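PDB 2D4P: Fe-S binding reductase, putative from Thermus thermophilus, which is of unknown function but has a fold related to GNAT acetyltransferases and may therefore transfer acyl groups, in spite of the reductase name it carries. Local coordinates for residues A75-L80 and L110-F115; T66-R71 and P101-L106; R2-T7 and S37-E42. All coordinates share one frame; numbering follows the deposited sequence.

Contact 1. Residues A75-L80 and L110-F115; sequences ALRGLL and LKAEGF
Arg77 on helix 73-89 pairs with Glu113 where helix 104-112 ends in a Schellman motif, so that one ion pair joins two helices of a GNAT-like alpha/beta fold. The guanidinium comes side-on and spends two nitrogens on a single carboxylate oxygen. Arg77 NE lies 2.6 Å from Glu113 OE2 and meets it on the anti side, whereas Arg77 NH2, at 2.9 Å from the same OE2, approaches from above the carboxylate plane by a more bent bond. The two flat groups are inclined to each other by 32°. A bend in the glutamate chain (chi2 -52°) turns its carboxylate across the arginine chain, so that OE2 meets NE and NH2, and Ala112 CB settles over one guanidinium face, 3.4 Å from Arg77 NE. Beside this polar grip, Leu80 crosses Leu110 at about a right angle, with Leu80 CD1 3.8 Å from Leu110 CD2. The other methyl of Leu80, CD2, approaches the Phe115 ring obliquely.

One shell further out, Arg81 adds a second salt bridge to Glu113 OE2, a concentration of positive charge likely to favour the ionised carboxylate. Leu80 also packs on Ile68 of the sheet and on Ala109. The helix end itself is fixed by Gly114, whose positive phi (85°) lets Phe115 N reach Leu110 O at 3.0 Å. The other carboxylate oxygen, Glu113 OE1, accepts a hydrogen bond of 2.7 Å from water 1.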
loop_
_atom_site.group_PDB
_atom_site.type_symbol
_atom_site.label_atom_id
_atom_site.label_comp_id
_atom_site.label_asym_id
_atom_site.label_seq_id
_atom_site.Cartn_x
_atom_site.Cartn_y
_atom_site.Cartn_z
ATOM N N ALA A 75 -2.770 -9.027 -7.921
ATOM C CA ALA A 75 -2.013 -7.777 -7.801
ATOM C C ALA A 75 -1.951 -7.321 -6.327
ATOM O O ALA A 75 -0.899 -6.946 -5.796
ATOM C CB ALA A 75 -2.624 -6.717 -8.676
ATOM N N LEU A 76 -3.083 -7.372 -5.654
ATOM C CA LEU A 76 -3.154 -6.915 -4.270
ATOM C C LEU A 76 -2.272 -7.768 -3.370
ATOM O O LEU A 76 -1.567 -7.246 -2.513
ATOM C CB LEU A 76 -4.608 -6.930 -3.801
ATOM C CG LEU A 76 -5.486 -5.874 -4.471
ATOM C CD1 LEU A 76 -6.987 -6.159 -4.144
ATOM C CD2 LEU A 76 -5.106 -4.462 -4.073
ATOM N N ARG A 77 -2.335 -9.084 -3.554
ATOM C CA ARG A 77 -1.508 -9.996 -2.757
ATOM C C ARG A 77 -0.018 -9.734 -2.933
ATOM O O ARG A 77 0.733 -9.700 -1.959
ATOM C CB ARG A 77 -1.801 -11.455 -3.085
ATOM C CG ARG A 77 -3.094 -11.976 -2.544
ATOM C CD ARG A 77 -3.245 -13.469 -2.789
ATOM N NE ARG A 77 -2.217 -14.234 -2.083
ATOM C CZ ARG A 77 -2.068 -15.550 -2.181
ATOM N NH1 ARG A 77 -2.874 -16.277 -2.938
ATOM N NH2 ARG A 77 -1.103 -16.155 -1.514
ATOM N N GLY A 78 0.421 -9.541 -4.177
ATOM C CA GLY A 78 1.827 -9.349 -4.452
ATOM C C GLY A 78 2.332 -8.030 -3.913
ATOM O O GLY A 78 3.465 -7.940 -3.432
ATOM N N LEU A 79 1.486 -6.997 -3.979
ATOM C CA LEU A 79 1.824 -5.711 -3.373
ATOM C C LEU A 79 1.984 -5.858 -1.844
ATOM O O LEU A 79 2.942 -5.352 -1.241
ATOM C CB LEU A 79 0.779 -4.660 -3.706
ATOM C CG LEU A 79 0.745 -4.180 -5.158
ATOM C CD1 LEU A 79 -0.530 -3.491 -5.472
ATOM C CD2 LEU A 79 1.952 -3.310 -5.484
ATOM N N LEU A 80 1.059 -6.568 -1.210
ATOM C CA LEU A 80 1.167 -6.791 0.226
ATOM C C LEU A 80 2.434 -7.541 0.563
ATOM O O LEU A 80 3.109 -7.215 1.519
ATOM C CB LEU A 80 -0.047 -7.540 0.763
ATOM C CG LEU A 80 -1.352 -6.747 0.711
ATOM C CD1 LEU A 80 -2.494 -7.710 0.981
ATOM C CD2 LEU A 80 -1.315 -5.558 1.708
ATOM N N LEU A 110 -5.650 -9.718 1.889
ATOM C CA LEU A 110 -5.159 -9.549 3.255
ATOM C C LEU A 110 -5.160 -10.865 4.017
ATOM O O LEU A 110 -4.194 -11.212 4.673
ATOM C CB LEU A 110 -5.999 -8.514 3.987
ATOM C CG LEU A 110 -5.722 -7.059 3.587
ATOM C CD1 LEU A 110 -6.828 -6.104 4.020
ATOM C CD2 LEU A 110 -4.373 -6.581 4.130
ATOM N N LYS A 111 -6.265 -11.602 3.946
ATOM C CA LYS A 111 -6.328 -12.894 4.617
ATOM C C LYS A 111 -5.291 -13.860 4.045
ATOM O O LYS A 111 -4.618 -14.584 4.786
ATOM C CB LYS A 111 -7.757 -13.447 4.520
ATOM C CG LYS A 111 -7.958 -14.748 5.263
ATOM C CD LYS A 111 -9.423 -15.057 5.494
ATOM C CE LYS A 111 -9.605 -16.453 6.067
ATOM N NZ LYS A 111 -11.056 -16.878 5.984
ATOM N N ALA A 112 -5.128 -13.851 2.725
ATOM C CA ALA A 112 -4.192 -14.759 2.070
ATOM C C ALA A 112 -2.747 -14.450 2.445
ATOM O O ALA A 112 -1.916 -15.332 2.448
ATOM C CB ALA A 112 -4.365 -14.750 0.540
ATOM N N GLU A 113 -2.445 -13.197 2.751
ATOM C CA GLU A 113 -1.099 -12.817 3.115
ATOM C C GLU A 113 -0.894 -12.605 4.622
ATOM O O GLU A 113 0.052 -11.910 5.039
ATOM C CB GLU A 113 -0.682 -11.572 2.325
ATOM C CG GLU A 113 -0.642 -11.748 0.808
ATOM C CD GLU A 113 0.183 -12.940 0.350
ATOM O OE1 GLU A 113 1.164 -13.312 1.025
ATOM O OE2 GLU A 113 -0.128 -13.530 -0.696
ATOM N N GLY A 114 -1.735 -13.227 5.442
ATOM C CA GLY A 114 -1.454 -13.364 6.869
ATOM C C GLY A 114 -1.853 -12.202 7.753
ATOM O O GLY A 114 -1.412 -12.103 8.897
ATOM N N PHE A 115 -2.682 -11.303 7.233
ATOM C CA PHE A 115 -3.182 -10.198 8.036
ATOM C C PHE A 115 -4.431 -10.600 8.802
ATOM O O PHE A 115 -5.257 -11.389 8.320
ATOM C CB PHE A 115 -3.525 -8.986 7.176
ATOM C CG PHE A 115 -2.334 -8.255 6.644
ATOM C CD1 PHE A 115 -1.546 -8.821 5.643
ATOM C CD2 PHE A 115 -2.001 -6.994 7.132
ATOM C CE1 PHE A 115 -0.480 -8.136 5.143
ATOM C CE2 PHE A 115 -0.919 -6.325 6.648
ATOM C CZ PHE A 115 -0.138 -6.900 5.676
HETATM O O HOH W 1 1.832 -15.823 0.158
#

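Contact 2. Residues T66-R71 and P101-L106; sequences TRIEGR and PERKEL
Arg103 reaches Ile68 through two torsions: its CG stands opposite the carbonyl carbon and beside the backbone N (chi1 -60°), and a turn farther along (chi3 63°) bends the chain so that the guanidinium meets the strand end-on. Both terminal nitrogens then grip one carbonyl oxygen, with Arg103 NH2 at 2.9 Å and Arg103 NH1 at 3.2 Å from Ile68 O. The oxygen lies near the guanidinium plane, but NH2 stands well above the carbonyl plane and NH1 is tilted less. Water 2, 2.9 Å from Ile68 N, takes up the neighbouring peptide N-H. Leu106 CD2 lies over the rim of one guanidinium face and also packs 3.8 Å from Ile68 CG2.

Charge reinforces the contact more loosely. Glu69 OE1 is a long 3.8 Å from Arg103 NH2 and far out of its plane, while Glu69 OE2 holds Arg67 NE at 2.8 Å. With a leucine in place of Arg103, Ile68 O would probably be left without both of these donors and Glu69 without one of its positive neighbours. Just past the end of the strand, water 3 bridges Arg71 O and Glu105 OE2.

Arg103 occupies the N-cap position of helix 104-112 and centres an inverse gamma turn. The strand it meets, 61-70, runs parallel to its neighbour 94-97, consistent with the parallel strand pair of GNAT folds, between which relatives bind acyl-CoA.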
loop_
_atom_site.group_PDB
_atom_site.type_symbol
_atom_site.label_atom_id
_atom_site.label_comp_id
_atom_site.label_asym_id
_atom_site.label_seq_id
_atom_site.Cartn_x
_atom_site.Cartn_y
_atom_site.Cartn_z
ATOM N N THR A 66 -0.852 3.357 3.550
ATOM C CA THR A 66 -1.686 4.502 3.417
ATOM C C THR A 66 -2.718 4.311 2.343
ATOM O O THR A 66 -3.870 4.766 2.454
ATOM C CB THR A 66 -0.709 5.716 3.102
ATOM O OG1 THR A 66 0.274 5.774 4.170
ATOM C CG2 THR A 66 -1.431 6.946 3.149
ATOM N N ARG A 67 -2.302 3.653 1.261
ATOM C CA ARG A 67 -3.161 3.397 0.140
ATOM C C ARG A 67 -2.736 2.163 -0.620
ATOM O O ARG A 67 -1.550 1.986 -0.891
ATOM C CB ARG A 67 -3.147 4.587 -0.826
ATOM C CG ARG A 67 -4.177 4.443 -1.903
ATOM C CD ARG A 67 -4.413 5.704 -2.644
ATOM N NE ARG A 67 -5.447 5.523 -3.656
ATOM C CZ ARG A 67 -5.695 6.427 -4.580
ATOM N NH1 ARG A 67 -4.974 7.545 -4.604
ATOM N NH2 ARG A 67 -6.633 6.198 -5.498
ATOM N N ILE A 68 -3.716 1.370 -1.029
ATOM C CA ILE A 68 -3.432 0.251 -1.926
ATOM C C ILE A 68 -4.550 0.190 -2.962
ATOM O O ILE A 68 -5.732 0.362 -2.638
ATOM C CB ILE A 68 -3.228 -1.075 -1.152
ATOM C CG1 ILE A 68 -2.717 -2.157 -2.120
ATOM C CG2 ILE A 68 -4.498 -1.555 -0.439
ATOM C CD1 ILE A 68 -2.338 -3.488 -1.414
ATOM N N GLU A 69 -4.149 0.005 -4.209
ATOM C CA GLU A 69 -5.049 -0.138 -5.320
ATOM C C GLU A 69 -4.606 -1.337 -6.124
ATOM O O GLU A 69 -3.403 -1.593 -6.244
ATOM C CB GLU A 69 -5.063 1.122 -6.192
ATOM C CG GLU A 69 -5.437 2.411 -5.467
ATOM C CD GLU A 69 -6.860 2.436 -4.903
ATOM O OE1 GLU A 69 -7.701 1.619 -5.300
ATOM O OE2 GLU A 69 -7.132 3.312 -4.058
ATOM N N GLY A 70 -5.567 -2.059 -6.687
ATOM C CA GLY A 70 -5.238 -3.214 -7.504
ATOM C C GLY A 70 -6.400 -3.779 -8.300
ATOM O O GLY A 70 -7.539 -3.778 -7.845
ATOM N N ARG A 71 -6.076 -4.278 -9.486
ATOM C CA ARG A 71 -7.065 -4.737 -10.450
ATOM C C ARG A 71 -7.462 -6.197 -10.274
ATOM O O ARG A 71 -8.392 -6.691 -10.958
ATOM C CB ARG A 71 -6.513 -4.521 -11.837
ATOM C CG ARG A 71 -6.580 -3.085 -12.272
ATOM C CD ARG A 71 -6.838 -2.949 -13.762
ATOM N NE ARG A 71 -5.857 -2.067 -14.375
ATOM C CZ ARG A 71 -5.581 -2.025 -15.673
ATOM N NH1 ARG A 71 -6.232 -2.812 -16.534
ATOM N NH2 ARG A 71 -4.653 -1.171 -16.102
ATOM N N PRO A 101 -14.213 -2.322 4.303
ATOM C CA PRO A 101 -14.642 -3.726 4.189
ATOM C C PRO A 101 -15.536 -4.061 2.981
ATOM O O PRO A 101 -15.800 -5.234 2.729
ATOM C CB PRO A 101 -15.381 -3.973 5.513
ATOM C CG PRO A 101 -15.879 -2.642 5.918
ATOM C CD PRO A 101 -14.857 -1.634 5.439
ATOM N N GLU A 102 -16.006 -3.054 2.252
ATOM C CA GLU A 102 -16.665 -3.264 0.959
ATOM C C GLU A 102 -15.688 -3.796 -0.108
ATOM O O GLU A 102 -16.105 -4.338 -1.125
ATOM C CB GLU A 102 -17.299 -1.960 0.447
ATOM C CG GLU A 102 -18.431 -1.415 1.323
ATOM C CD GLU A 102 -19.484 -0.599 0.556
ATOM O OE1 GLU A 102 -19.517 0.646 0.723
ATOM O OE2 GLU A 102 -20.317 -1.196 -0.181
ATOM N N ARG A 103 -14.390 -3.617 0.111
ATOM C CA ARG A 103 -13.398 -4.031 -0.870
ATOM C C ARG A 103 -13.092 -5.508 -0.665
ATOM O O ARG A 103 -12.171 -5.875 0.040
ATOM C CB ARG A 103 -12.140 -3.181 -0.724
ATOM C CG ARG A 103 -12.368 -1.693 -0.918
ATOM C CD ARG A 103 -11.075 -0.865 -0.796
ATOM N NE ARG A 103 -10.124 -1.232 -1.839
ATOM C CZ ARG A 103 -8.852 -0.853 -1.869
ATOM N NH1 ARG A 103 -8.367 -0.075 -0.927
ATOM N NH2 ARG A 103 -8.086 -1.232 -2.887
ATOM N N LYS A 104 -13.872 -6.366 -1.303
ATOM C CA LYS A 104 -13.776 -7.805 -1.070
ATOM C C LYS A 104 -12.489 -8.418 -1.603
ATOM O O LYS A 104 -11.995 -9.385 -1.032
ATOM C CB LYS A 104 -14.976 -8.535 -1.674
ATOM C CG LYS A 104 -16.335 -8.127 -1.112
ATOM C CD LYS A 104 -16.324 -7.788 0.378
ATOM C CE LYS A 104 -17.748 -7.767 0.941
ATOM N NZ LYS A 104 -17.868 -7.004 2.223
ATOM N N GLU A 105 -11.967 -7.874 -2.702
ATOM C CA GLU A 105 -10.727 -8.361 -3.279
ATOM C C GLU A 105 -9.567 -8.105 -2.316
ATOM O O GLU A 105 -8.744 -8.998 -2.080
ATOM C CB GLU A 105 -10.435 -7.727 -4.640
ATOM C CG GLU A 105 -11.343 -8.242 -5.759
ATOM C CD GLU A 105 -10.791 -7.993 -7.163
ATOM O OE1 GLU A 105 -9.669 -7.445 -7.321
ATOM O OE2 GLU A 105 -11.494 -8.384 -8.122
ATOM N N LEU A 106 -9.539 -6.905 -1.748
ATOM C CA LEU A 106 -8.508 -6.564 -0.769
ATOM C C LEU A 106 -8.631 -7.411 0.506
ATOM O O LEU A 106 -7.631 -7.907 1.049
ATOM C CB LEU A 106 -8.548 -5.077 -0.453
ATOM C CG LEU A 106 -7.537 -4.582 0.594
ATOM C CD1 LEU A 106 -6.136 -4.904 0.155
ATOM C CD2 LEU A 106 -7.690 -3.099 0.806
HETATM O O HOH W 2 -6.252 1.766 0.344
HETATM O O HOH W 3 -10.633 -8.116 -10.430
#

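Contact 3. Residues R2-T7 and S37-E42; sequences RFRPFT and SFLAEE
Arg4 and Leu39 form a hydrogen-bonded pair between antiparallel strands 2-4 and 38-42, and the tight part of the contact is built round them. Leu39 N gives a nearly straight bond of 2.7 Å to Arg4 O; at the next hydrogen-bonded pair, beyond Phe3 and Ala40, Arg2 N binds Glu41 O at 2.8 Å. On the face carrying these residues, the Arg4 side chain leaves with CG between the backbone N and carbonyl carbon (chi1 60°), then runs extended alongside Leu39 to reach Glu41. There it donates side-on, one nitrogen to each oxygen: Arg4 NE to Glu41 OE1 at 3.1 Å and Arg4 NH2 to Glu41 OE2 at 2.7 Å. The planes stand 75° apart, and both nitrogens approach from above the carboxylate rather than in line with it. Leu39 CD2 lies against one guanidinium face, 3.3 Å from Arg4 NH2, while Arg4 NH1 turns to Pro5 O and to Asp10.

The outer side is looser: Arg2 carries its guanidinium away from the partner strand, and Pro5 is exposed. Past Pro5, direct backbone pairing gives way to water 4, which accepts from Phe6 N at 3.0 Å, is also hydrogen-bonded to Ser37 O and sits over the centre of the Phe6 ring. Packing is close again here, for that buried ring sets an edge against the chain, its CD2 3.7 Å from Phe38 C.

Leu39 packs on helix 11-16 and Phe6 on helix 25-34, whereas on the other face of the sheet Phe38 and Ala40 meet helix 73-89; strand 45-56 flanks strand 38-42 across from strand 2-4.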
loop_
_atom_site.group_PDB
_atom_site.type_symbol
_atom_site.label_atom_id
_atom_site.label_comp_id
_atom_site.label_asym_id
_atom_site.label_seq_id
_atom_site.Cartn_x
_atom_site.Cartn_y
_atom_site.Cartn_z
ATOM N N ARG A 2 4.698 -8.528 -12.032
ATOM C CA ARG A 2 5.881 -8.169 -11.263
ATOM C C ARG A 2 5.623 -6.960 -10.378
ATOM O O ARG A 2 4.714 -6.169 -10.642
ATOM C CB ARG A 2 7.087 -7.875 -12.179
ATOM C CG ARG A 2 7.586 -9.054 -12.980
ATOM C CD ARG A 2 8.161 -10.196 -12.157
ATOM N NE ARG A 2 8.609 -11.286 -13.049
ATOM C CZ ARG A 2 7.820 -12.263 -13.523
ATOM N NH1 ARG A 2 6.523 -12.325 -13.229
ATOM N NH2 ARG A 2 8.331 -13.179 -14.326
ATOM N N PHE A 3 6.456 -6.836 -9.344
ATOM C CA PHE A 3 6.322 -5.827 -8.313
ATOM C C PHE A 3 7.641 -5.099 -8.109
ATOM O O PHE A 3 8.678 -5.726 -7.860
ATOM C CB PHE A 3 5.831 -6.502 -7.021
ATOM C CG PHE A 3 4.618 -7.344 -7.250
ATOM C CD1 PHE A 3 3.344 -6.795 -7.148
ATOM C CD2 PHE A 3 4.743 -8.680 -7.632
ATOM C CE1 PHE A 3 2.219 -7.578 -7.406
ATOM C CE2 PHE A 3 3.647 -9.451 -7.910
ATOM C CZ PHE A 3 2.369 -8.904 -7.814
ATOM N N ARG A 4 7.620 -3.773 -8.258
ATOM C CA ARG A 4 8.843 -2.999 -8.236
ATOM C C ARG A 4 8.640 -1.620 -7.628
ATOM O O ARG A 4 7.513 -1.124 -7.545
ATOM C CB ARG A 4 9.411 -2.843 -9.658
ATOM C CG ARG A 4 8.471 -2.139 -10.656
ATOM C CD ARG A 4 9.156 -1.875 -12.000
ATOM N NE ARG A 4 8.311 -1.188 -12.976
ATOM C CZ ARG A 4 8.089 0.127 -13.032
ATOM N NH1 ARG A 4 8.646 0.958 -12.157
ATOM N NH2 ARG A 4 7.321 0.618 -13.992
ATOM N N PRO A 5 9.748 -0.994 -7.227
ATOM C CA PRO A 5 9.712 0.416 -6.831
ATOM C C PRO A 5 9.299 1.199 -8.048
ATOM O O PRO A 5 9.576 0.799 -9.198
ATOM C CB PRO A 5 11.164 0.748 -6.496
ATOM C CG PRO A 5 11.744 -0.573 -6.154
ATOM C CD PRO A 5 11.108 -1.533 -7.151
ATOM N N PHE A 6 8.621 2.309 -7.801
ATOM C CA PHE A 6 8.266 3.223 -8.862
ATOM C C PHE A 6 9.164 4.464 -8.781
ATOM O O PHE A 6 9.780 4.774 -7.734
ATOM C CB PHE A 6 6.760 3.600 -8.875
ATOM C CG PHE A 6 6.216 4.020 -7.534
ATOM C CD1 PHE A 6 6.509 5.269 -7.019
ATOM C CD2 PHE A 6 5.445 3.146 -6.768
ATOM C CE1 PHE A 6 6.020 5.652 -5.781
ATOM C CE2 PHE A 6 4.939 3.527 -5.537
ATOM C CZ PHE A 6 5.249 4.781 -5.028
ATOM N N THR A 7 9.242 5.137 -9.924
ATOM C CA THR A 7 9.973 6.411 -10.091
ATOM C C THR A 7 9.067 7.461 -10.693
ATOM O O THR A 7 7.898 7.205 -11.006
ATOM C CB THR A 7 11.231 6.256 -10.990
ATOM O OG1 THR A 7 10.844 6.029 -12.348
ATOM C CG2 THR A 7 12.048 5.011 -10.583
ATOM N N SER A 37 7.051 1.278 -0.748
ATOM C CA SER A 37 5.977 1.519 -1.728
ATOM C C SER A 37 6.339 0.859 -3.067
ATOM O O SER A 37 7.506 0.849 -3.479
ATOM C CB SER A 37 5.770 3.021 -1.896
ATOM O OG SER A 37 5.409 3.605 -0.657
ATOM N N PHE A 38 5.326 0.290 -3.719
ATOM C CA PHE A 38 5.513 -0.543 -4.899
ATOM C C PHE A 38 4.459 -0.339 -5.966
ATOM O O PHE A 38 3.348 0.080 -5.684
ATOM C CB PHE A 38 5.565 -2.022 -4.474
ATOM C CG PHE A 38 6.678 -2.312 -3.557
ATOM C CD1 PHE A 38 6.512 -2.203 -2.197
ATOM C CD2 PHE A 38 7.944 -2.600 -4.071
ATOM C CE1 PHE A 38 7.553 -2.387 -1.360
ATOM C CE2 PHE A 38 9.023 -2.822 -3.219
ATOM C CZ PHE A 38 8.819 -2.733 -1.861
ATOM N N LEU A 39 4.842 -0.685 -7.196
ATOM C CA LEU A 39 3.963 -0.768 -8.353
ATOM C C LEU A 39 3.904 -2.223 -8.807
ATOM O O LEU A 39 4.936 -2.914 -8.806
ATOM C CB LEU A 39 4.545 0.098 -9.479
ATOM C CG LEU A 39 3.861 0.139 -10.858
ATOM C CD1 LEU A 39 2.499 0.845 -10.775
ATOM C CD2 LEU A 39 4.754 0.845 -11.860
ATOM N N ALA A 40 2.693 -2.671 -9.150
ATOM C CA ALA A 40 2.449 -3.962 -9.773
ATOM C C ALA A 40 2.177 -3.746 -11.258
ATOM O O ALA A 40 1.455 -2.824 -11.623
ATOM C CB ALA A 40 1.239 -4.615 -9.156
ATOM N N GLU A 41 2.730 -4.616 -12.092
ATOM C CA GLU A 41 2.618 -4.526 -13.550
ATOM C C GLU A 41 2.467 -5.916 -14.125
ATOM O O GLU A 41 3.174 -6.790 -13.696
ATOM C CB GLU A 41 3.954 -4.071 -14.118
ATOM C CG GLU A 41 4.178 -2.611 -14.106
ATOM C CD GLU A 41 5.528 -2.255 -14.690
ATOM O OE1 GLU A 41 6.529 -3.050 -14.714
ATOM O OE2 GLU A 41 5.592 -1.120 -15.116
ATOM N N GLU A 42 1.613 -6.086 -15.136
ATOM C CA GLU A 42 1.532 -7.320 -15.935
ATOM C C GLU A 42 1.984 -6.953 -17.327
ATOM O O GLU A 42 1.250 -6.297 -18.081
ATOM C CB GLU A 42 0.092 -7.853 -15.985
ATOM C CG GLU A 42 -0.064 -9.214 -16.651
ATOM C CD GLU A 42 0.389 -10.331 -15.741
ATOM O OE1 GLU A 42 -0.421 -10.814 -14.914
ATOM O OE2 GLU A 42 1.559 -10.704 -15.844
HETATM O O HOH W 4 8.762 2.968 -4.916
#

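Overall arrangement
From the N terminus, contact 3 comes first: it closes a loop of two helices, 11-16 and 25-34, by pairing the outermost strand 2-4 with strand 38-42. The chain then builds strand 45-56 and enters strand 61-70, where contact 2 opens. Contacts 2 and 1 cross, since their segments alternate along the chain: 66-71, 75-80, 101-106, 110-115. Each of these two loops passes through strand 94-97, and together they tie helix 104-112 to the sheet and to helix 73-89. Leu76 packs against both segments of contact 2. Helix 73-89 also reaches contact 3, where Gly78 meets the ring of Phe3, whereas contacts 2 and 3 reach the same sheet without touching, their nearest atoms about 6 Å apart.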